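Local atomic coordinates of packaging enzyme P4 (Pseudomonas phage phi6, PDB entry 4BLO), a protein that hydrolyses nucleoside triphosphates as a hexameric RecA-like packaging motor and probably uses that energy to drive viral RNA into the phage procapsid. Residues M1-V5 with E157-A161; P24-Q28 with T95-V100. All blocks are in the same frame, centred on the assembly; numbering follows the deposited sequence.

Contact 1. Residues M1-V5 with E157-A161; sequences MPIVV and ELDTA
Met-1 lies along the backbone of Leu-158 and Asp-159 and touches it with nearly every atom of its side chain. CB sits against the CB of Asp-159, 3.9 Å away. CG comes nearest to the backbone N of Asp-159, at 3.6 Å, with the CA of Leu-158 a little farther off. The sulfur SD stays close to that same nitrogen, and the terminal CE reaches the CA of Leu-158, 3.8 Å away, as well as the carbonyl O of Glu-157. CE also meets the CD1 of Leu-158 at 4.0 Å, an apolar touch between two methyl groups. With chi2 at -174° and chi3 at -169° the chain of Met-1 is stretched out beyond CG, which lets it run beside the peptide from Asp-159 back to Glu-157. The carbonyl O of Met-1 faces the CB of Asp-159 and the CG2 of Thr-160.

Residues Leu-158 to Ala-161 form a type I beta turn, closed by a hydrogen bond from Ala-161 N to Leu-158 O (3.3 Å), and the turn leads into strand 161-163, an outermost strand of the central RecA-type sheet within this chain. The N-terminal arm, which continues into helix 7-22, therefore packs on the entry to that strand. Farther along 1-5, Ile-3 also meets the turn: its CD1 comes to 3.6 Å from the carbonyl O of Thr-160, while its CG1 lies by the CA of that residue. Backbone hydrogen bonds join Ile-3 to Leu-59, Asp-159 to Gly-61 and Thr-160 to Leu-145. Glu-157 also packs against Lys-106 of a neighbouring subunit.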
# COMPACT_ATOMS: atom_id res chain seq x y z
N MET L 1 18.34 -44.52 2.25
CA MET L 1 19.09 -43.34 1.81
C MET L 1 19.29 -43.25 0.27
O MET L 1 19.18 -42.13 -0.22
CB MET L 1 20.45 -43.24 2.51
CG MET L 1 20.50 -42.20 3.60
SD MET L 1 22.18 -42.03 4.25
CE MET L 1 21.88 -41.01 5.69
N PRO L 2 19.56 -44.32 -0.54
CA PRO L 2 19.78 -44.08 -1.98
C PRO L 2 18.48 -43.92 -2.80
O PRO L 2 17.40 -44.20 -2.30
CB PRO L 2 20.58 -45.30 -2.43
CG PRO L 2 20.20 -46.36 -1.50
CD PRO L 2 19.76 -45.74 -0.21
N ILE L 3 18.62 -43.42 -4.05
CA ILE L 3 17.51 -43.23 -4.99
C ILE L 3 17.68 -44.28 -6.10
O ILE L 3 18.55 -44.14 -6.97
CB ILE L 3 17.43 -41.77 -5.53
CG1 ILE L 3 17.24 -40.77 -4.36
CG2 ILE L 3 16.31 -41.63 -6.57
CD1 ILE L 3 17.45 -39.29 -4.71
N VAL L 4 16.88 -45.37 -6.05
CA VAL L 4 16.99 -46.49 -6.97
C VAL L 4 16.00 -46.36 -8.15
O VAL L 4 14.81 -46.07 -7.96
CB VAL L 4 16.91 -47.87 -6.24
CG1 VAL L 4 15.60 -48.06 -5.47
CG2 VAL L 4 17.17 -49.04 -7.19
N VAL L 5 16.52 -46.57 -9.36
CA VAL L 5 15.80 -46.52 -10.63
C VAL L 5 15.49 -47.95 -11.07
O VAL L 5 16.40 -48.71 -11.43
CB VAL L 5 16.60 -45.72 -11.70
CG1 VAL L 5 15.83 -45.63 -13.02
CG2 VAL L 5 16.95 -44.33 -11.20
N GLU L 157 22.02 -34.64 5.22
CA GLU L 157 23.08 -35.65 5.08
C GLU L 157 22.59 -36.92 4.37
O GLU L 157 23.41 -37.77 4.03
CB GLU L 157 23.67 -35.99 6.44
CG GLU L 157 24.69 -34.97 6.92
CD GLU L 157 25.15 -35.17 8.35
OE1 GLU L 157 25.70 -36.26 8.65
OE2 GLU L 157 24.98 -34.24 9.16
N LEU L 158 21.26 -37.03 4.14
CA LEU L 158 20.59 -38.15 3.47
C LEU L 158 20.92 -38.17 1.98
O LEU L 158 21.02 -37.10 1.36
CB LEU L 158 19.07 -38.01 3.67
CG LEU L 158 18.37 -38.76 4.81
CD1 LEU L 158 18.90 -38.36 6.16
CD2 LEU L 158 16.89 -38.43 4.80
N ASP L 159 21.08 -39.38 1.39
CA ASP L 159 21.36 -39.58 -0.04
C ASP L 159 20.11 -39.37 -0.90
O ASP L 159 20.20 -39.42 -2.13
CB ASP L 159 21.91 -41.00 -0.31
CG ASP L 159 23.32 -41.28 0.14
OD1 ASP L 159 24.01 -40.31 0.58
OD2 ASP L 159 23.76 -42.45 0.02
N THR L 160 18.93 -39.21 -0.25
CA THR L 160 17.65 -38.95 -0.92
C THR L 160 17.49 -37.44 -1.12
O THR L 160 16.71 -37.02 -1.96
CB THR L 160 16.46 -39.54 -0.12
OG1 THR L 160 16.48 -39.05 1.22
CG2 THR L 160 16.42 -41.05 -0.11
N ALA L 161 18.24 -36.63 -0.33
CA ALA L 161 18.20 -35.17 -0.33
C ALA L 161 18.81 -34.56 -1.60
O ALA L 161 19.94 -34.89 -1.98
CB ALA L 161 18.89 -34.60 0.90

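Contact 2. Residues P24-Q28 with T95-V100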
# COMPACT_ATOMS: atom_id res chain seq x y z
N PRO L 24 0.31 -28.07 -23.52
CA PRO L 24 1.12 -26.87 -23.22
C PRO L 24 0.60 -26.22 -21.92
O PRO L 24 -0.61 -25.98 -21.80
CB PRO L 24 0.93 -25.98 -24.45
CG PRO L 24 -0.32 -26.45 -25.10
CD PRO L 24 -0.74 -27.77 -24.51
N VAL L 25 1.49 -25.98 -20.95
CA VAL L 25 1.08 -25.41 -19.66
C VAL L 25 1.78 -24.09 -19.39
O VAL L 25 2.84 -23.78 -19.94
CB VAL L 25 1.26 -26.37 -18.45
CG1 VAL L 25 0.29 -27.53 -18.52
CG2 VAL L 25 2.70 -26.86 -18.31
N SER L 26 1.16 -23.33 -18.48
CA SER L 26 1.64 -22.05 -17.98
C SER L 26 1.39 -21.95 -16.48
O SER L 26 0.85 -22.88 -15.87
CB SER L 26 0.95 -20.89 -18.71
OG SER L 26 1.30 -20.86 -20.08
N LEU L 27 1.80 -20.85 -15.87
CA LEU L 27 1.60 -20.57 -14.46
C LEU L 27 1.46 -19.08 -14.27
O LEU L 27 1.98 -18.30 -15.08
CB LEU L 27 2.71 -21.14 -13.58
CG LEU L 27 2.32 -21.41 -12.13
CD1 LEU L 27 1.58 -22.72 -11.99
CD2 LEU L 27 3.51 -21.38 -11.23
N GLN L 28 0.65 -18.63 -13.33
CA GLN L 28 0.42 -17.23 -13.04
C GLN L 28 0.27 -17.04 -11.54
O GLN L 28 -0.30 -17.91 -10.86
CB GLN L 28 -0.82 -16.72 -13.77
CG GLN L 28 -0.91 -15.19 -13.84
CD GLN L 28 -2.32 -14.69 -14.08
OE1 GLN L 28 -3.31 -15.42 -13.95
NE2 GLN L 28 -2.44 -13.44 -14.43
N THR L 95 -3.67 -8.36 -17.94
CA THR L 95 -2.85 -9.56 -17.80
C THR L 95 -3.68 -10.81 -18.10
O THR L 95 -3.12 -11.83 -18.49
CB THR L 95 -2.20 -9.67 -16.39
OG1 THR L 95 -3.19 -9.82 -15.36
CG2 THR L 95 -1.28 -8.52 -16.08
N GLY L 96 -4.98 -10.73 -17.89
CA GLY L 96 -5.85 -11.89 -18.05
C GLY L 96 -5.66 -12.81 -16.86
O GLY L 96 -4.94 -12.46 -15.92
N ILE L 97 -6.30 -13.98 -16.88
CA ILE L 97 -6.18 -14.90 -15.76
C ILE L 97 -5.92 -16.30 -16.29
O ILE L 97 -6.60 -16.72 -17.23
CB ILE L 97 -7.43 -14.84 -14.83
CG1 ILE L 97 -7.54 -13.46 -14.15
CG2 ILE L 97 -7.43 -15.95 -13.77
CD1 ILE L 97 -8.82 -12.90 -14.28
N TYR L 98 -4.94 -17.01 -15.70
CA TYR L 98 -4.64 -18.38 -16.11
C TYR L 98 -4.64 -19.34 -14.93
O TYR L 98 -4.04 -19.06 -13.89
CB TYR L 98 -3.28 -18.47 -16.85
CG TYR L 98 -2.95 -19.85 -17.35
CD1 TYR L 98 -2.37 -20.80 -16.51
CD2 TYR L 98 -3.20 -20.22 -18.67
CE1 TYR L 98 -2.10 -22.10 -16.95
CE2 TYR L 98 -2.89 -21.50 -19.13
CZ TYR L 98 -2.36 -22.44 -18.27
OH TYR L 98 -2.06 -23.71 -18.71
N SER L 99 -5.29 -20.48 -15.13
CA SER L 99 -5.30 -21.60 -14.20
C SER L 99 -4.97 -22.84 -14.99
O SER L 99 -5.43 -22.98 -16.14
CB SER L 99 -6.63 -21.73 -13.47
OG SER L 99 -6.61 -20.79 -12.42
N VAL L 100 -4.13 -23.72 -14.44
CA VAL L 100 -3.77 -24.88 -15.22
C VAL L 100 -5.05 -25.77 -15.36
O VAL L 100 -5.80 -25.95 -14.38
CB VAL L 100 -2.48 -25.62 -14.76
CG1 VAL L 100 -1.45 -24.64 -14.19
CG2 VAL L 100 -2.75 -26.74 -13.77
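Two hydrogen bonds of the Gln-28 side-chain amide grip the backbone of 95-100, one through each polar atom. OE1 accepts from the N of Tyr-98 at 2.9 Å with a fairly straight N-H angle of 163°, the donor lying above the carbonyl plane of the amide. NE2 gives to the O of Gly-96 at 3.1 Å, and it also bonds to the O of Gly-31, so both ends of the amide are engaged and its rotation is fixed. The extended chain of Gln-28, with CG anti to the backbone N (chi1 -164°), carries the amide out to these peptides. The O of Gly-96 has a second donor in OG1 of Thr-95, 3.2 Å away. A weak hydrogen bond, 3.3 Å long, runs from Ser-26 N to Tyr-98 OH.

Strand 26-27 pairs antiparallel with 34-35 in a small two-stranded sheet separate from the central RecA-type sheet; 95-100 packs beside it after leaving helix 92-95 at Gly-96, whose positive phi marks the helix end.

The aromatic part is a CH-pi contact: CB of Ser-26 stands 3.7 Å from the centroid of the Tyr-98 ring, 14° off its normal and thus almost over the centre of one face. The same ring brings CE1 to 3.2 Å from the carbonyl O of Ser-26.

Apolar packing is supplied by Leu-27 CD1 and Val-100 CG1, 4.2 Å apart, and both residues also rest on helix 208-222. At the subunit boundary, Gln-28 O accepts a hydrogen bond from Arg-195 of a neighbouring subunit, while Leu-27 packs on Leu-93 of another.

The two contacts lie on opposite sides of the centre of the chain, their centres 34 Å apart and their nearest atoms about 22 Å apart. In sequence, 1-5 comes first, then 24-28, 95-100 and 157-161; both halves of contact 2 fall between the halves of contact 1. Helix 7-22 links the two N-terminal pieces, running from contact 1 to the approach to strand 26-27. Contact 1 joins the N-terminal arm to an edge of the central sheet, whereas contact 2 joins strand 26-27 to the loop after helix 92-95, beside helix 208-222. Both lie near subunit boundaries, contact 1 through Glu-157 and contact 2 through residues of both segments; the N-terminal residues thus pack at two separate places.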